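Local atomic coordinates of mercuric reductase (Metallosphaera sedula, PDB entry 4YWO), a protein that probably reduces mercuric ion to elemental mercury with NADPH, working as an FAD-containing homodimer of the pyridine nucleotide-disulfide oxidoreductase family. Residues A[61-72]-A[188-196]. Residues are numbered along the deposited sequence; the frame is centred on the assembly and turned at random.
Sequences SKRMLYIAEIYK and EFAQMYSRM. With FAD (flavin-adenine dinucleotide), chain B.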
ATOM      1  N   SER A  61       4.726 -11.492  15.843  1.00 15.16           N
ATOM      2  CA  SER A  61       3.407 -11.927  15.366  1.00 15.53           C
ATOM      3  C   SER A  61       3.326 -11.744  13.805  1.00 14.73           C
ATOM      4  O   SER A  61       2.913 -12.684  13.061  1.00 14.77           O
ATOM      5  CB  SER A  61       2.259 -11.342  16.079  1.00 18.77           C
ATOM      6  OG  SER A  61       2.238  -9.972  15.976  1.00 21.79           O
ATOM      7  N   LYS A  62       3.815 -10.621  13.349  1.00 13.71           N
ATOM      8  CA  LYS A  62       3.798 -10.399  11.865  1.00 14.67           C
ATOM      9  C   LYS A  62       4.767 -11.329  11.213  1.00 14.22           C
ATOM     10  O   LYS A  62       4.556 -11.727  10.066  1.00 14.59           O
ATOM     11  CB  LYS A  62       3.978  -8.899  11.554  1.00 16.96           C
ATOM     12  CG  LYS A  62       2.627  -8.068  11.559  1.00 22.25           C
ATOM     13  CD  LYS A  62       1.530  -8.416  12.637  1.00 26.33           C
ATOM     14  CE  LYS A  62       1.430  -7.543  13.735  1.00 35.89           C
ATOM     15  NZ  LYS A  62       0.369  -8.177  14.588  1.00 22.00           N
ATOM     16  N   ARG A  63       5.898 -11.631  11.838  1.00 13.98           N
ATOM     17  CA  ARG A  63       6.797 -12.581  11.217  1.00 13.54           C
ATOM     18  C   ARG A  63       6.133 -13.924  11.055  1.00 14.16           C
ATOM     19  O   ARG A  63       6.238 -14.566   9.991  1.00 14.44           O
ATOM     20  CB  ARG A  63       8.105 -12.696  12.006  1.00 15.52           C
ATOM     21  CG  ARG A  63       9.042 -13.794  11.511  1.00 15.24           C
ATOM     22  CD  ARG A  63       9.569 -13.440  10.093  1.00 16.46           C
ATOM     23  NE  ARG A  63      10.667 -14.307   9.793  1.00 22.78           N
ATOM     24  CZ  ARG A  63      11.336 -14.246   8.665  1.00 32.13           C
ATOM     25  NH1 ARG A  63      11.041 -13.354   7.734  1.00 33.55           N
ATOM     26  NH2 ARG A  63      12.285 -15.170   8.452  1.00 32.80           N
ATOM     27  N   MET A  64       5.468 -14.410  12.113  1.00 13.10           N
ATOM     28  CA  MET A  64       4.869 -15.735  11.985  1.00 15.48           C
ATOM     29  C   MET A  64       3.683 -15.739  10.992  1.00 16.02           C
ATOM     30  O   MET A  64       3.457 -16.704  10.249  1.00 15.01           O
ATOM     31  CB  MET A  64       4.372 -16.244  13.291  1.00 16.35           C
ATOM     32  CG  MET A  64       5.449 -16.498  14.318  1.00 17.70           C
ATOM     33  SD  MET A  64       6.881 -17.431  13.670  1.00 20.85           S
ATOM     34  CE  MET A  64       6.195 -18.853  13.051  1.00 19.93           C
ATOM     35  N   LEU A  65       2.960 -14.625  10.863  1.00 13.24           N
ATOM     36  CA  LEU A  65       1.892 -14.568   9.867  1.00 13.01           C
ATOM     37  C   LEU A  65       2.451 -14.532   8.472  1.00 13.01           C
ATOM     38  O   LEU A  65       1.825 -15.120   7.572  1.00 14.64           O
ATOM     39  CB  LEU A  65       0.994 -13.269  10.067  1.00 13.30           C
ATOM     40  CG  LEU A  65       0.054 -13.373  11.271  1.00 15.09           C
ATOM     41  CD1 LEU A  65      -0.401 -11.984  11.654  1.00 16.11           C
ATOM     42  CD2 LEU A  65      -1.123 -14.191  10.886  1.00 18.83           C
ATOM     43  N   TYR A  66       3.623 -13.935   8.270  1.00 12.25           N
ATOM     44  CA  TYR A  66       4.330 -13.910   6.949  1.00 12.81           C
ATOM     45  C   TYR A  66       4.712 -15.339   6.555  1.00 13.69           C
ATOM     46  O   TYR A  66       4.413 -15.802   5.432  1.00 14.28           O
ATOM     47  CB  TYR A  66       5.498 -12.970   6.980  1.00 15.51           C
ATOM     48  CG  TYR A  66       6.423 -13.163   5.798  1.00 14.20           C
ATOM     49  CD1 TYR A  66       6.058 -12.698   4.590  1.00 16.58           C
ATOM     50  CD2 TYR A  66       7.651 -13.818   5.946  1.00 15.56           C
ATOM     51  CE1 TYR A  66       6.924 -12.892   3.520  1.00 16.86           C
ATOM     52  CE2 TYR A  66       8.498 -14.009   4.883  1.00 16.10           C
ATOM     53  CZ  TYR A  66       8.080 -13.606   3.688  1.00 17.35           C
ATOM     54  OH  TYR A  66       9.012 -13.823   2.634  1.00 21.57           O
ATOM     55  N   ILE A  67       5.321 -16.014   7.512  1.00 13.07           N
ATOM     56  CA  ILE A  67       5.734 -17.447   7.273  1.00 14.56           C
ATOM     57  C   ILE A  67       4.515 -18.265   6.963  1.00 14.78           C
ATOM     58  O   ILE A  67       4.509 -19.063   5.979  1.00 15.80           O
ATOM     59  CB  ILE A  67       6.414 -18.007   8.509  1.00 16.69           C
ATOM     60  CG1 ILE A  67       7.739 -17.334   8.607  1.00 19.08           C
ATOM     61  CG2 ILE A  67       6.684 -19.511   8.265  1.00 17.94           C
ATOM     62  CD1 ILE A  67       8.427 -17.668   9.839  1.00 26.31           C
ATOM     63  N   ALA A  68       3.428 -18.103   7.705  1.00 14.34           N
ATOM     64  CA  ALA A  68       2.196 -18.795   7.456  1.00 14.54           C
ATOM     65  C   ALA A  68       1.682 -18.550   5.986  1.00 13.84           C
ATOM     66  O   ALA A  68       1.170 -19.458   5.327  1.00 15.52           O
ATOM     67  CB  ALA A  68       1.140 -18.536   8.432  1.00 15.74           C
ATOM     68  N   GLU A  69       1.664 -17.295   5.615  1.00 13.37           N
ATOM     69  CA  GLU A  69       1.221 -16.877   4.319  1.00 14.93           C
ATOM     70  C   GLU A  69       2.034 -17.483   3.165  1.00 15.79           C
ATOM     71  O   GLU A  69       1.449 -17.928   2.162  1.00 15.28           O
ATOM     72  CB  GLU A  69       1.204 -15.338   4.216  1.00 17.17           C
ATOM     73  CG  GLU A  69       0.898 -14.847   2.815  1.00 22.84           C
ATOM     74  CD  GLU A  69       2.132 -14.494   1.898  1.00 35.00           C
ATOM     75  OE1 GLU A  69       3.105 -13.812   2.376  1.00 36.59           O
ATOM     76  OE2 GLU A  69       2.080 -14.838   0.631  1.00 37.81           O
ATOM     77  N   ILE A  70       3.324 -17.460   3.226  1.00 13.41           N
ATOM     78  CA  ILE A  70       4.124 -17.923   2.064  1.00 14.92           C
ATOM     79  C   ILE A  70       3.980 -19.441   1.914  1.00 16.08           C
ATOM     80  O   ILE A  70       3.927 -19.949   0.825  1.00 14.65           O
ATOM     81  CB  ILE A  70       5.588 -17.499   2.096  1.00 14.67           C
ATOM     82  CG1 ILE A  70       6.352 -18.052   3.289  1.00 15.30           C
ATOM     83  CG2 ILE A  70       5.681 -15.967   2.090  1.00 15.20           C
ATOM     84  CD1 ILE A  70       7.795 -17.661   3.374  1.00 16.87           C
ATOM     85  N   TYR A  71       3.850 -20.135   3.037  1.00 13.82           N
ATOM     86  CA  TYR A  71       3.623 -21.597   2.922  1.00 14.29           C
ATOM     87  C   TYR A  71       2.263 -21.887   2.403  1.00 14.62           C
ATOM     88  O   TYR A  71       2.099 -22.910   1.611  1.00 14.83           O
ATOM     89  CB  TYR A  71       3.881 -22.367   4.273  1.00 14.24           C
ATOM     90  CG  TYR A  71       5.294 -22.668   4.535  1.00 13.89           C
ATOM     91  CD1 TYR A  71       6.183 -21.727   5.010  1.00 15.40           C
ATOM     92  CD2 TYR A  71       5.810 -23.964   4.344  1.00 16.37           C
ATOM     93  CE1 TYR A  71       7.527 -21.987   5.201  1.00 15.89           C
ATOM     94  CE2 TYR A  71       7.142 -24.212   4.564  1.00 15.95           C
ATOM     95  CZ  TYR A  71       8.002 -23.312   4.959  1.00 18.12           C
ATOM     96  OH  TYR A  71       9.354 -23.534   5.170  1.00 21.23           O
ATOM     97  N   LYS A  72       1.223 -21.149   2.809  1.00 14.97           N
ATOM     98  CA  LYS A  72      -0.122 -21.327   2.299  1.00 17.06           C
ATOM     99  C   LYS A  72      -0.095 -21.146   0.774  1.00 17.94           C
ATOM    100  O   LYS A  72      -0.688 -21.961   0.045  1.00 18.16           O
ATOM    101  CB  LYS A  72      -1.128 -20.377   2.960  1.00 20.78           C
ATOM    102  CG  LYS A  72      -2.519 -20.504   2.329  1.00 24.27           C
ATOM    103  CD  LYS A  72      -3.694 -20.365   3.213  1.00 32.96           C
ATOM    104  CE  LYS A  72      -5.104 -20.603   2.564  1.00 35.56           C
ATOM    105  NZ  LYS A  72      -5.238 -22.001   2.192  1.00 44.54           N
ATOM    106  N   GLU A 188      -5.790 -12.944  14.303  1.00 13.54           N
ATOM    107  CA  GLU A 188      -4.429 -13.175  13.858  1.00 12.70           C
ATOM    108  C   GLU A 188      -3.855 -14.535  14.290  1.00 13.70           C
ATOM    109  O   GLU A 188      -3.352 -15.266  13.529  1.00 14.29           O
ATOM    110  CB  GLU A 188      -3.519 -12.049  14.299  1.00 14.26           C
ATOM    111  CG  GLU A 188      -3.766 -10.709  13.545  1.00 16.94           C
ATOM    112  CD  GLU A 188      -2.810  -9.588  13.941  1.00 22.12           C
ATOM    113  OE1 GLU A 188      -1.952  -9.836  14.857  1.00 22.79           O
ATOM    114  OE2 GLU A 188      -2.906  -8.411  13.376  1.00 19.73           O
ATOM    115  N   PHE A 189      -3.995 -14.853  15.592  1.00 13.04           N
ATOM    116  CA  PHE A 189      -3.470 -16.165  16.034  1.00 13.56           C
ATOM    117  C   PHE A 189      -4.250 -17.296  15.481  1.00 13.52           C
ATOM    118  O   PHE A 189      -3.696 -18.383  15.222  1.00 14.08           O
ATOM    119  CB  PHE A 189      -3.413 -16.222  17.613  1.00 13.91           C
ATOM    120  CG  PHE A 189      -2.264 -15.456  18.187  1.00 15.25           C
ATOM    121  CD1 PHE A 189      -1.001 -16.027  18.154  1.00 17.36           C
ATOM    122  CD2 PHE A 189      -2.423 -14.264  18.871  1.00 19.01           C
ATOM    123  CE1 PHE A 189       0.098 -15.371  18.579  1.00 18.20           C
ATOM    124  CE2 PHE A 189      -1.271 -13.617  19.406  1.00 20.55           C
ATOM    125  CZ  PHE A 189      -0.002 -14.173  19.175  1.00 19.58           C
ATOM    126  N   ALA A 190      -5.582 -17.189  15.344  1.00 14.22           N
ATOM    127  CA  ALA A 190      -6.339 -18.259  14.732  1.00 14.05           C
ATOM    128  C   ALA A 190      -5.910 -18.522  13.305  1.00 16.31           C
ATOM    129  O   ALA A 190      -5.738 -19.700  12.908  1.00 15.61           O
ATOM    130  CB  ALA A 190      -7.821 -18.030  14.786  1.00 14.97           C
ATOM    131  N   GLN A 191      -5.703 -17.503  12.489  1.00 14.58           N
ATOM    132  CA  GLN A 191      -5.242 -17.725  11.167  1.00 15.59           C
ATOM    133  C   GLN A 191      -3.811 -18.290  11.160  1.00 15.03           C
ATOM    134  O   GLN A 191      -3.535 -19.200  10.435  1.00 14.50           O
ATOM    135  CB  GLN A 191      -5.278 -16.442  10.336  1.00 16.80           C
ATOM    136  CG  GLN A 191      -4.743 -16.701   8.943  1.00 18.18           C
ATOM    137  CD  GLN A 191      -4.986 -15.477   8.009  1.00 17.72           C
ATOM    138  OE1 GLN A 191      -3.983 -14.774   7.739  1.00 23.16           O
ATOM    139  NE2 GLN A 191      -6.032 -15.565   7.266  1.00 19.12           N
ATOM    140  N   MET A 192      -2.919 -17.789  12.004  1.00 15.38           N
ATOM    141  CA  MET A 192      -1.597 -18.231  12.121  1.00 15.25           C
ATOM    142  C   MET A 192      -1.555 -19.737  12.419  1.00 15.38           C
ATOM    143  O   MET A 192      -0.922 -20.488  11.661  1.00 17.12           O
ATOM    144  CB  MET A 192      -0.860 -17.501  13.237  1.00 17.24           C
ATOM    145  CG  MET A 192       0.607 -17.819  13.485  1.00 19.47           C
ATOM    146  SD  MET A 192       1.223 -17.152  15.047  1.00 19.52           S
ATOM    147  CE  MET A 192       0.959 -15.368  14.848  1.00 18.53           C
ATOM    148  N   TYR A 193      -2.311 -20.179  13.451  1.00 14.66           N
ATOM    149  CA  TYR A 193      -2.205 -21.606  13.835  1.00 14.14           C
ATOM    150  C   TYR A 193      -2.953 -22.460  12.908  1.00 15.61           C
ATOM    151  O   TYR A 193      -2.485 -23.565  12.559  1.00 16.52           O
ATOM    152  CB  TYR A 193      -2.674 -21.751  15.314  1.00 14.68           C
ATOM    153  CG  TYR A 193      -1.536 -21.586  16.310  1.00 15.66           C
ATOM    154  CD1 TYR A 193      -0.867 -20.376  16.539  1.00 17.51           C
ATOM    155  CD2 TYR A 193      -1.005 -22.705  16.997  1.00 18.38           C
ATOM    156  CE1 TYR A 193       0.260 -20.277  17.377  1.00 16.44           C
ATOM    157  CE2 TYR A 193       0.037 -22.586  17.850  1.00 18.91           C
ATOM    158  CZ  TYR A 193       0.687 -21.417  18.062  1.00 17.69           C
ATOM    159  OH  TYR A 193       1.762 -21.339  18.877  1.00 19.13           O
ATOM    160  N   SER A 194      -4.080 -22.015  12.352  1.00 16.40           N
ATOM    161  CA  SER A 194      -4.751 -22.849  11.332  1.00 17.53           C
ATOM    162  C   SER A 194      -3.881 -23.103  10.114  1.00 18.98           C
ATOM    163  O   SER A 194      -3.840 -24.217   9.558  1.00 18.09           O
ATOM    164  CB  SER A 194      -6.106 -22.285  10.985  1.00 21.51           C
ATOM    165  OG  SER A 194      -6.028 -21.061  10.321  1.00 25.84           O
ATOM    166  N   ARG A 195      -3.050 -22.147   9.769  1.00 16.20           N
ATOM    167  CA  ARG A 195      -2.119 -22.245   8.609  1.00 18.91           C
ATOM    168  C   ARG A 195      -0.878 -23.056   8.982  1.00 19.94           C
ATOM    169  O   ARG A 195       0.085 -23.180   8.234  1.00 22.26           O
ATOM    170  CB  ARG A 195      -1.797 -20.845   8.064  1.00 17.59           C
ATOM    171  CG  ARG A 195      -2.972 -20.220   7.392  1.00 17.03           C
ATOM    172  CD  ARG A 195      -2.577 -18.859   6.801  1.00 16.59           C
ATOM    173  NE  ARG A 195      -3.640 -18.333   5.938  1.00 16.97           N
ATOM    174  CZ  ARG A 195      -3.456 -17.351   5.012  1.00 15.09           C
ATOM    175  NH1 ARG A 195      -2.319 -16.714   4.970  1.00 14.73           N
ATOM    176  NH2 ARG A 195      -4.490 -17.106   4.200  1.00 18.28           N
ATOM    177  N   MET A 196      -0.840 -23.462  10.268  1.00 18.65           N
ATOM    178  CA  MET A 196       0.200 -24.468  10.720  1.00 19.40           C
ATOM    179  C   MET A 196      -0.367 -25.848  10.975  1.00 20.57           C
ATOM    180  O   MET A 196       0.244 -26.598  11.786  1.00 24.11           O
ATOM    181  CB  MET A 196       0.945 -23.943  11.854  1.00 21.77           C
ATOM    182  CG  MET A 196       1.622 -22.686  11.459  1.00 27.29           C
ATOM    183  SD  MET A 196       2.462 -21.929  12.750  1.00 31.91           S
ATOM    184  CE  MET A 196       3.011 -20.395  11.879  1.00 32.14           C
TER
HETATM  185  PA  FAD B 501       4.990  -1.422  26.820  1.00 17.78           P
HETATM  186  O1A FAD B 501       5.903  -1.530  25.622  1.00 19.64           O
HETATM  187  O2A FAD B 501       4.474  -2.675  27.489  1.00 18.26           O
HETATM  188  O5B FAD B 501       5.727  -0.523  27.935  1.00 17.74           O
HETATM  189  C5B FAD B 501       5.826  -0.978  29.282  1.00 17.11           C
HETATM  190  C4B FAD B 501       7.284  -1.271  29.613  1.00 17.73           C
HETATM  191  O4B FAD B 501       7.660  -0.567  30.800  1.00 19.23           O
HETATM  192  C3B FAD B 501       7.507  -2.754  29.859  1.00 20.09           C
HETATM  193  O3B FAD B 501       8.458  -3.269  28.923  1.00 25.99           O
HETATM  194  C2B FAD B 501       8.048  -2.873  31.269  1.00 19.08           C
HETATM  195  O2B FAD B 501       9.350  -3.467  31.246  1.00 23.94           O
HETATM  196  C1B FAD B 501       8.131  -1.457  31.816  1.00 18.32           C
HETATM  197  N9A FAD B 501       7.277  -1.336  33.024  1.00 17.10           N
HETATM  198  C8A FAD B 501       5.982  -1.690  33.110  1.00 16.71           C
HETATM  199  N7A FAD B 501       5.490  -1.452  34.353  1.00 19.54           N
HETATM  200  C5A FAD B 501       6.490  -0.932  35.090  1.00 17.10           C
HETATM  201  C6A FAD B 501       6.653  -0.456  36.483  1.00 17.35           C
HETATM  202  N6A FAD B 501       5.621  -0.488  37.361  1.00 20.32           N
HETATM  203  N1A FAD B 501       7.867   0.013  36.850  1.00 18.49           N
HETATM  204  C2A FAD B 501       8.900   0.051  35.987  1.00 19.44           C
HETATM  205  N3A FAD B 501       8.823  -0.364  34.710  1.00 19.50           N
HETATM  206  C4A FAD B 501       7.666  -0.858  34.209  1.00 17.83           C
HETATM  207  N1  FAD B 501       0.416  -2.774  17.709  1.00 16.17           N
HETATM  208  C2  FAD B 501       0.526  -2.350  16.425  1.00 19.73           C
HETATM  209  O2  FAD B 501       0.474  -1.124  16.191  1.00 18.81           O
HETATM  210  N3  FAD B 501       0.688  -3.197  15.392  1.00 18.22           N
HETATM  211  C4  FAD B 501       0.753  -4.523  15.559  1.00 22.99           C
HETATM  212  O4  FAD B 501       0.904  -5.285  14.578  1.00 24.59           O
HETATM  213  C4X FAD B 501       0.641  -5.069  16.934  1.00 19.87           C
HETATM  214  N5  FAD B 501       0.697  -6.396  17.186  1.00 19.22           N
HETATM  215  C5X FAD B 501       0.592  -6.863  18.452  1.00 17.24           C
HETATM  216  C6  FAD B 501       0.652  -8.232  18.688  1.00 16.55           C
HETATM  217  C7  FAD B 501       0.546  -8.720  19.986  1.00 17.65           C
HETATM  218  C7M FAD B 501       0.611 -10.204  20.239  1.00 18.69           C
HETATM  219  C8  FAD B 501       0.367  -7.780  21.124  1.00 18.79           C
HETATM  220  C8M FAD B 501       0.251  -8.312  22.528  1.00 18.68           C
HETATM  221  C9  FAD B 501       0.306  -6.411  20.893  1.00 16.81           C
HETATM  222  C9A FAD B 501       0.413  -5.923  19.596  1.00 17.00           C
HETATM  223  N10 FAD B 501       0.352  -4.536  19.352  1.00 16.62           N
HETATM  224  C10 FAD B 501       0.465  -4.085  18.024  1.00 17.59           C
HETATM  225  C1' FAD B 501       0.176  -3.588  20.454  1.00 16.27           C
HETATM  226  C2' FAD B 501       1.514  -2.935  20.781  1.00 18.32           C
HETATM  227  O2' FAD B 501       2.505  -3.949  20.979  1.00 21.07           O
HETATM  228  C3' FAD B 501       1.410  -2.074  22.034  1.00 20.35           C
HETATM  229  O3' FAD B 501       0.313  -1.164  21.899  1.00 21.49           O
HETATM  230  C4' FAD B 501       2.695  -1.289  22.265  1.00 20.13           C
HETATM  231  O4' FAD B 501       3.756  -2.193  22.591  1.00 23.83           O
HETATM  232  C5' FAD B 501       2.524  -0.280  23.395  1.00 18.28           C
HETATM  233  O5' FAD B 501       3.798   0.026  23.957  1.00 17.38           O
HETATM  234  P   FAD B 501       3.906   0.729  25.401  1.00 15.20           P
HETATM  235  O1P FAD B 501       5.309   1.267  25.560  1.00 14.88           O
HETATM  236  O2P FAD B 501       2.722   1.650  25.569  1.00 14.52           O
HETATM  237  O3P FAD B 501       3.727  -0.512  26.411  1.00 15.00           O
HETATM  238  O   HOH W   1      -2.520  -6.482  15.212  1.00 41.99           O
HETATM  239  O   HOH W   2      -1.043 -15.730   7.304  1.00 19.27           O
HETATM  240  O   HOH W   3       0.810 -22.205   5.981  1.00 19.29           O
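Arg-195 lies against Ala-68, Glu-69 and Lys-72 at one end of this helix pair. Its CB meets the methyl of Ala-68 (CB to CB 3.8 Å). The chain then runs extended from CG to NE and crosses the side chain of Lys-72 at about a right angle. Lys-72 CD rests on one face of the guanidinium, offset toward the rim and 3.4 Å from Arg-195 NE. Gln-191 OE1, hydrogen-bonded to Gln-348 N, lies over the centre of the opposite face. Asp-228 forms a salt bridge with NE, and Gln-348 OE1 accepts a hydrogen bond from NH1, so several partners fix this buried group. A water also joins the backbone, donating to Ala-68 O and to Arg-195 O.

Residues 61-72 of helix 58-78 and 188-194 of helix 184-194 run with their N-to-C directions 43° apart. The first helix begins at Cys-58, disulfide-bonded to Cys-53. The second follows strand 176-180 of a four-stranded parallel sheet, probably part of the NADP-binding domain, as in relatives. The contact thus packs the disulfide-bearing helix against that probable domain.

Leu-65 fills the middle. Its CD2 meets Glu-188 O at 3.6 Å and the CB of Met-192, while CD1 touches Glu-188 CG. With CG anti to the backbone N (chi1 -178°), Met-192 runs out to SD, 3.7 Å from Met-64 CB; a bend at chi3 turns CE toward Ser-61 O.

At the flavin end, Glu-188 OE1 holds Lys-62 NZ in a salt bridge of 2.9 Å, whose hydrogen bond is weak. The same NZ donates to FAD N5 and to Ser-61 OG, itself bonded to Gly-57 O.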